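Local structure of Svp1-like protein 2 (4V16) at residues K176-A179 with N180-M184. The protein binds phosphoinositides as a PROPPIN-family beta-propeller, which probably brings it to membranes, and is probably involved in mitochondrial or peroxisomal functions and amino acid signalling. Residues are numbered along the deposited sequence; the frame is centred on the assembly and turned at random.
Sequences KAHA and NPVKM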
ATOM      1  N   LYS A 176      18.946   6.662  -8.160  1.00 40.26           N
ATOM      2  CA  LYS A 176      19.737   6.045  -7.105  1.00 44.65           C
ATOM      3  C   LYS A 176      19.179   6.494  -5.757  1.00 40.91           C
ATOM      4  O   LYS A 176      19.618   7.496  -5.194  1.00 40.82           O
ATOM      5  CB  LYS A 176      21.204   6.418  -7.239  1.00 38.65           C
ATOM      6  N   ALA A 177      18.204   5.745  -5.250  1.00 36.51           N
ATOM      7  CA  ALA A 177      17.450   6.158  -4.071  1.00 34.04           C
ATOM      8  C   ALA A 177      18.250   6.010  -2.778  1.00 36.30           C
ATOM      9  O   ALA A 177      18.247   6.909  -1.937  1.00 43.02           O
ATOM     10  CB  ALA A 177      16.160   5.364  -3.977  1.00 30.93           C
ATOM     11  N   HIS A 178      18.928   4.876  -2.620  1.00 31.15           N
ATOM     12  CA  HIS A 178      19.667   4.590  -1.394  1.00 32.86           C
ATOM     13  C   HIS A 178      20.933   3.783  -1.661  1.00 35.68           C
ATOM     14  O   HIS A 178      21.069   3.143  -2.706  1.00 32.79           O
ATOM     15  CB  HIS A 178      18.784   3.826  -0.405  1.00 32.90           C
ATOM     16  CG  HIS A 178      17.602   4.605   0.084  1.00 37.03           C
ATOM     17  ND1 HIS A 178      17.659   5.427   1.189  1.00 34.33           N
ATOM     18  CD2 HIS A 178      16.326   4.665  -0.363  1.00 39.62           C
ATOM     19  CE1 HIS A 178      16.472   5.970   1.392  1.00 36.43           C
ATOM     20  NE2 HIS A 178      15.645   5.524   0.464  1.00 38.68           N
ATOM     21  N   ALA A 179      21.857   3.819  -0.706  1.00 37.86           N
ATOM     22  CA  ALA A 179      23.051   2.985  -0.761  1.00 42.50           C
ATOM     23  C   ALA A 179      22.665   1.530  -0.526  1.00 44.15           C
ATOM     24  O   ALA A 179      23.012   0.647  -1.310  1.00 54.10           O
ATOM     25  CB  ALA A 179      24.068   3.441   0.266  1.00 43.09           C
ATOM     26  N   ASN A 180      21.946   1.292   0.565  1.00 38.81           N
ATOM     27  CA  ASN A 180      21.413  -0.029   0.864  1.00 40.57           C
ATOM     28  C   ASN A 180      20.166  -0.304   0.029  1.00 42.78           C
ATOM     29  O   ASN A 180      19.558   0.629  -0.499  1.00 42.78           O
ATOM     30  CB  ASN A 180      21.098  -0.137   2.357  1.00 53.61           C
ATOM     31  CG  ASN A 180      22.346  -0.107   3.217  1.00 63.26           C
ATOM     32  OD1 ASN A 180      23.375  -0.684   2.861  1.00 62.13           O
ATOM     33  ND2 ASN A 180      22.264   0.573   4.355  1.00 65.37           N
ATOM     34  N   PRO A 181      19.785  -1.586  -0.109  1.00 38.65           N
ATOM     35  CA  PRO A 181      18.605  -1.933  -0.912  1.00 37.00           C
ATOM     36  C   PRO A 181      17.312  -1.276  -0.430  1.00 36.68           C
ATOM     37  O   PRO A 181      17.045  -1.219   0.770  1.00 38.18           O
ATOM     38  CB  PRO A 181      18.517  -3.461  -0.776  1.00 33.81           C
ATOM     39  CG  PRO A 181      19.441  -3.830   0.328  1.00 38.82           C
ATOM     40  CD  PRO A 181      20.497  -2.787   0.354  1.00 34.31           C
ATOM     41  N   VAL A 182      16.524  -0.782  -1.381  1.00 36.64           N
ATOM     42  CA  VAL A 182      15.230  -0.178  -1.092  1.00 32.95           C
ATOM     43  C   VAL A 182      14.273  -1.216  -0.524  1.00 35.95           C
ATOM     44  O   VAL A 182      14.141  -2.306  -1.078  1.00 35.11           O
ATOM     45  CB  VAL A 182      14.608   0.442  -2.358  1.00 34.34           C
ATOM     46  CG1 VAL A 182      13.211   0.986  -2.070  1.00 40.29           C
ATOM     47  CG2 VAL A 182      15.508   1.540  -2.906  1.00 37.99           C
ATOM     48  N   LYS A 183      13.600  -0.874   0.570  1.00 36.64           N
ATOM     49  CA  LYS A 183      12.686  -1.811   1.216  1.00 34.78           C
ATOM     50  C   LYS A 183      11.266  -1.661   0.681  1.00 38.96           C
ATOM     51  O   LYS A 183      10.632  -2.649   0.308  1.00 39.53           O
ATOM     52  CB  LYS A 183      12.692  -1.620   2.732  1.00 42.43           C
ATOM     53  CG  LYS A 183      11.896  -2.691   3.460  1.00 53.10           C
ATOM     54  CD  LYS A 183      12.198  -2.727   4.948  1.00 53.27           C
ATOM     55  CE  LYS A 183      11.630  -3.984   5.590  1.00 54.76           C
ATOM     56  NZ  LYS A 183      12.236  -5.234   5.039  1.00 58.59           N
ATOM     57  N   MET A 184      10.766  -0.430   0.650  1.00 37.24           N
ATOM     58  CA  MET A 184       9.447  -0.175   0.086  1.00 33.76           C
ATOM     59  C   MET A 184       9.349   1.210  -0.531  1.00 35.16           C
ATOM     60  O   MET A 184      10.267   2.025  -0.433  1.00 36.19           O
ATOM     61  CB  MET A 184       8.360  -0.347   1.147  1.00 34.91           C
ATOM     62  CG  MET A 184       8.470   0.589   2.331  1.00 40.71           C
ATOM     63  SD  MET A 184       7.057   0.416   3.440  1.00 32.38           S
ATOM     64  CE  MET A 184       5.768   1.179   2.461  1.00 39.86           C
TER
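His178 and Val182 meet where the chain turns from strand 173-176 into strand 182-187. The His178 side chain can be followed outward from CB. His178 CB lies 3.3 Å from the backbone O of Asn180. CG sits beside the backbone N of His178 (chi1 -64°), which turns the CD2 edge of the ring to Val182. Its CD2 is 4.1 Å from Val182 CG2, which comes to the ring edge near the ring plane. The two side chains cross at about a right angle. Val182 CG2 has a second neighbour, Ala177 CB, at 4.0 Å. One methyl thus touches both residues. CG1 is anti to the backbone N (chi1 176°), which leaves CG2, beside that N, to face Ala177 and His178. Ala177 and Val182 are buried. The His178 side chain also touches Thr196 and Ser198 of strand 193-198 and Arg205 of strand 203-208, while Ala177 rests on Phe207. Arg205 NH1 is hydrogen-bonded to the backbone O of Ala177, and Asn180 ND2 makes a weak hydrogen bond to Asp200 OD2. The stretch links the outermost strand of one four-stranded blade to the first strand of the next. This is the blade-to-blade connection of a seven-bladed beta-propeller, here at the start of the first WD repeat.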